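Local coordinates for DNA translocase coupling protein (Clostridium perfringens, PDB 6O1W) that probably works as an ATP-driven DNA translocase of the FtsK/SpoIIIE family, coupling plasmid DNA to the conjugation machinery at the membrane, at residues E11-F21 and W56-L67. Numbering follows the deposited sequence.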
# COMPACT_ATOMS: atom_id res chain seq x y z
N GLU A 11 -16.28 20.34 -26.37
CA GLU A 11 -16.42 18.89 -26.38
C GLU A 11 -17.63 18.46 -25.56
O GLU A 11 -18.39 17.63 -26.04
CB GLU A 11 -15.13 18.22 -25.86
CG GLU A 11 -15.12 16.70 -25.95
CD GLU A 11 -14.42 15.93 -24.84
OE1 GLU A 11 -13.62 16.54 -24.08
OE2 GLU A 11 -14.66 14.71 -24.73
N TYR A 12 -17.83 19.02 -24.35
CA TYR A 12 -18.99 18.65 -23.51
C TYR A 12 -20.28 19.08 -24.15
O TYR A 12 -21.22 18.29 -24.22
CB TYR A 12 -18.88 19.24 -22.10
CG TYR A 12 -17.83 18.60 -21.24
CD1 TYR A 12 -17.32 17.34 -21.54
CD2 TYR A 12 -17.33 19.24 -20.12
CE1 TYR A 12 -16.34 16.74 -20.75
CE2 TYR A 12 -16.37 18.65 -19.31
CZ TYR A 12 -15.88 17.40 -19.63
OH TYR A 12 -14.91 16.85 -18.83
N ARG A 13 -20.30 20.32 -24.68
CA ARG A 13 -21.48 20.89 -25.31
C ARG A 13 -21.99 19.99 -26.44
O ARG A 13 -23.15 19.58 -26.42
CB ARG A 13 -21.24 22.35 -25.75
CG ARG A 13 -22.41 22.95 -26.54
CD ARG A 13 -22.35 24.47 -26.68
NE ARG A 13 -23.71 25.00 -26.67
CZ ARG A 13 -24.04 26.26 -26.43
NH1 ARG A 13 -23.11 27.16 -26.17
NH2 ARG A 13 -25.32 26.63 -26.44
N LEU A 14 -21.08 19.61 -27.36
CA LEU A 14 -21.37 18.73 -28.48
C LEU A 14 -21.89 17.36 -28.01
O LEU A 14 -22.88 16.87 -28.55
CB LEU A 14 -20.11 18.56 -29.35
CG LEU A 14 -20.22 17.62 -30.58
CD1 LEU A 14 -21.21 18.16 -31.60
CD2 LEU A 14 -18.87 17.36 -31.19
N ALA A 15 -21.26 16.79 -27.00
CA ALA A 15 -21.65 15.50 -26.45
C ALA A 15 -23.08 15.56 -25.90
O ALA A 15 -23.90 14.71 -26.23
CB ALA A 15 -20.66 15.06 -25.37
N PHE A 16 -23.41 16.62 -25.12
CA PHE A 16 -24.74 16.75 -24.52
C PHE A 16 -25.85 17.00 -25.56
O PHE A 16 -26.94 16.43 -25.45
CB PHE A 16 -24.72 17.83 -23.45
CG PHE A 16 -23.93 17.49 -22.21
CD1 PHE A 16 -24.11 16.27 -21.56
CD2 PHE A 16 -23.07 18.41 -21.64
CE1 PHE A 16 -23.38 15.95 -20.41
CE2 PHE A 16 -22.36 18.10 -20.47
CZ PHE A 16 -22.54 16.88 -19.86
N GLU A 17 -25.56 17.83 -26.56
CA GLU A 17 -26.48 18.16 -27.66
C GLU A 17 -26.79 16.93 -28.53
O GLU A 17 -27.95 16.73 -28.89
CB GLU A 17 -25.87 19.29 -28.50
CG GLU A 17 -26.13 20.65 -27.89
CD GLU A 17 -25.44 21.82 -28.56
OE1 GLU A 17 -24.81 21.62 -29.63
OE2 GLU A 17 -25.53 22.94 -28.02
N GLN A 18 -25.78 16.07 -28.83
CA GLN A 18 -25.97 14.80 -29.58
C GLN A 18 -26.99 13.88 -28.82
O GLN A 18 -27.73 13.12 -29.44
CB GLN A 18 -24.64 14.04 -29.69
CG GLN A 18 -23.75 14.48 -30.84
CD GLN A 18 -22.37 13.88 -30.81
OE1 GLN A 18 -21.86 13.38 -29.78
NE2 GLN A 18 -21.72 13.94 -31.93
N LEU A 19 -27.04 14.00 -27.47
CA LEU A 19 -27.96 13.22 -26.63
C LEU A 19 -29.27 13.95 -26.35
O LEU A 19 -30.16 13.36 -25.74
CB LEU A 19 -27.26 12.89 -25.29
CG LEU A 19 -25.98 12.07 -25.36
CD1 LEU A 19 -25.34 11.92 -23.98
CD2 LEU A 19 -26.20 10.75 -26.05
N ASN A 20 -29.37 15.23 -26.74
CA ASN A 20 -30.47 16.13 -26.36
C ASN A 20 -30.64 16.05 -24.83
O ASN A 20 -31.74 15.86 -24.30
CB ASN A 20 -31.80 15.87 -27.12
CG ASN A 20 -32.82 16.98 -26.91
OD1 ASN A 20 -33.95 16.74 -26.46
ND2 ASN A 20 -32.43 18.22 -27.19
N PHE A 21 -29.50 16.09 -24.12
CA PHE A 21 -29.46 15.99 -22.68
C PHE A 21 -29.64 17.40 -22.11
O PHE A 21 -28.66 18.05 -21.73
CB PHE A 21 -28.16 15.31 -22.24
CG PHE A 21 -28.11 14.85 -20.82
CD1 PHE A 21 -28.88 13.77 -20.39
CD2 PHE A 21 -27.23 15.43 -19.91
CE1 PHE A 21 -28.78 13.29 -19.08
CE2 PHE A 21 -27.17 14.98 -18.59
CZ PHE A 21 -27.93 13.90 -18.19
N TRP A 56 -29.30 11.65 -14.63
CA TRP A 56 -27.84 11.56 -14.85
C TRP A 56 -27.40 10.11 -14.61
O TRP A 56 -26.57 9.59 -15.36
CB TRP A 56 -27.05 12.47 -13.87
CG TRP A 56 -27.04 13.93 -14.22
CD1 TRP A 56 -28.00 14.86 -13.92
CD2 TRP A 56 -26.00 14.64 -14.91
NE1 TRP A 56 -27.60 16.11 -14.35
CE2 TRP A 56 -26.40 16.00 -14.99
CE3 TRP A 56 -24.80 14.25 -15.54
CZ2 TRP A 56 -25.61 16.98 -15.61
CZ3 TRP A 56 -24.03 15.21 -16.18
CH2 TRP A 56 -24.44 16.56 -16.21
N LYS A 57 -27.95 9.46 -13.55
CA LYS A 57 -27.56 8.09 -13.21
C LYS A 57 -27.99 7.09 -14.29
O LYS A 57 -27.21 6.20 -14.63
CB LYS A 57 -28.05 7.70 -11.81
CG LYS A 57 -27.19 8.40 -10.74
CD LYS A 57 -27.54 8.04 -9.31
CE LYS A 57 -26.60 8.75 -8.37
NZ LYS A 57 -26.73 8.27 -6.97
N SER A 58 -29.16 7.32 -14.90
CA SER A 58 -29.64 6.49 -16.01
C SER A 58 -28.74 6.66 -17.24
O SER A 58 -28.60 5.75 -18.07
CB SER A 58 -31.06 6.88 -16.37
OG SER A 58 -31.91 6.35 -15.37
N TYR A 59 -28.12 7.85 -17.35
CA TYR A 59 -27.26 8.14 -18.49
C TYR A 59 -25.83 7.75 -18.30
O TYR A 59 -25.09 7.98 -19.23
CB TYR A 59 -27.38 9.62 -18.86
CG TYR A 59 -28.46 9.88 -19.89
CD1 TYR A 59 -29.80 9.95 -19.52
CD2 TYR A 59 -28.14 10.05 -21.23
CE1 TYR A 59 -30.79 10.25 -20.45
CE2 TYR A 59 -29.13 10.27 -22.19
CZ TYR A 59 -30.45 10.38 -21.79
OH TYR A 59 -31.42 10.66 -22.72
N ILE A 60 -25.43 7.17 -17.14
CA ILE A 60 -24.01 6.80 -16.87
C ILE A 60 -23.39 5.95 -18.02
O ILE A 60 -22.33 6.33 -18.53
CB ILE A 60 -23.78 6.16 -15.47
CG1 ILE A 60 -23.72 7.27 -14.39
CG2 ILE A 60 -22.51 5.28 -15.41
CD1 ILE A 60 -23.75 6.73 -12.90
N PRO A 61 -23.99 4.80 -18.43
CA PRO A 61 -23.38 4.05 -19.53
C PRO A 61 -23.12 4.95 -20.74
O PRO A 61 -22.02 4.90 -21.24
CB PRO A 61 -24.42 2.97 -19.83
CG PRO A 61 -25.07 2.74 -18.52
CD PRO A 61 -25.22 4.13 -17.97
N GLN A 62 -24.08 5.82 -21.14
CA GLN A 62 -23.91 6.68 -22.33
C GLN A 62 -22.87 7.82 -22.17
O GLN A 62 -22.11 8.08 -23.11
CB GLN A 62 -25.24 7.24 -22.83
CG GLN A 62 -25.06 8.03 -24.15
CD GLN A 62 -24.67 7.12 -25.28
OE1 GLN A 62 -25.33 6.13 -25.57
NE2 GLN A 62 -23.57 7.43 -25.95
N LEU A 63 -22.84 8.46 -21.01
CA LEU A 63 -21.89 9.53 -20.70
C LEU A 63 -20.46 9.01 -20.67
O LEU A 63 -19.55 9.72 -21.08
CB LEU A 63 -22.22 10.19 -19.35
CG LEU A 63 -23.58 10.89 -19.33
CD1 LEU A 63 -23.93 11.32 -17.93
CD2 LEU A 63 -23.62 12.08 -20.32
N GLN A 64 -20.27 7.77 -20.19
CA GLN A 64 -18.94 7.17 -20.21
C GLN A 64 -18.44 7.09 -21.64
O GLN A 64 -17.32 7.47 -21.90
CB GLN A 64 -18.96 5.76 -19.62
CG GLN A 64 -19.05 5.74 -18.11
CD GLN A 64 -18.85 4.35 -17.55
OE1 GLN A 64 -19.10 3.31 -18.20
NE2 GLN A 64 -18.41 4.30 -16.33
N THR A 65 -19.27 6.61 -22.56
CA THR A 65 -18.92 6.49 -23.98
C THR A 65 -18.76 7.87 -24.69
O THR A 65 -17.78 8.07 -25.41
CB THR A 65 -19.94 5.60 -24.66
OG1 THR A 65 -19.85 4.32 -24.04
CG2 THR A 65 -19.69 5.45 -26.15
N SER A 66 -19.72 8.76 -24.52
CA SER A 66 -19.69 10.08 -25.16
C SER A 66 -18.49 10.88 -24.67
O SER A 66 -17.75 11.41 -25.49
CB SER A 66 -20.99 10.84 -24.87
OG SER A 66 -22.08 10.18 -25.49
N LEU A 67 -18.25 10.92 -23.35
CA LEU A 67 -17.13 11.69 -22.79
C LEU A 67 -15.82 10.91 -22.71
O LEU A 67 -14.79 11.51 -22.39
CB LEU A 67 -17.51 12.30 -21.42
CG LEU A 67 -18.83 13.12 -21.35
CD1 LEU A 67 -19.13 13.56 -19.94
CD2 LEU A 67 -18.79 14.32 -22.25
O HOH W 1 -13.74 14.01 -22.26
O HOH W 2 -22.75 12.29 -27.11
O HOH W 3 -30.48 10.74 -25.27
O HOH W 4 -32.64 13.16 -23.78
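Phe21 slots edge-on between two aromatic rings, those of Trp56 and Tyr59. Its CE2 stands 3.6 Å above the centre of the indole face, in a T-shaped pair with planes at 89°. CE1, on the other side of CZ, approaches the Tyr59 face nearer its rim, where the planes meet at 55°. With CG anti to the backbone N (chi1 -166°), the Phe21 ring swings across to this site just beyond the Schellman motif at Asn20 that ends helix 7-18.

Apolar packing continues back along this segment. Leu19 lays CD2 on Gln62 CG at 3.5 Å and turns CD1 to Leu63, whose own CD2 also reaches the edge of the Phe16 ring. Farther on, Leu67 CD2 lodges between Ala15 CB (3.7 Å) and Tyr12 CD1 (3.4 Å).

No direct hydrogen bond joins the segments; waters bridge them instead. One donates to both Glu11 OE2 and Leu67 O. Another donates to Ala15 O and Gln18 OE1 while accepting from Ser66 OG, which in turn receives a nearly straight bond from Gln62 NE2. Two more connect Tyr59 OH with Leu19 O and Asn20 O.

Helices 7-18 and 60-67 run roughly antiparallel against the four-stranded antiparallel sheet of the α+β domain at the N-terminal end of this fragment, away from the ATP-binding P-loop. Phe47 of strand 43-48 meets Tyr12, Phe16 and Trp56, while Leu63 rests on Ile71 of strand 69-76.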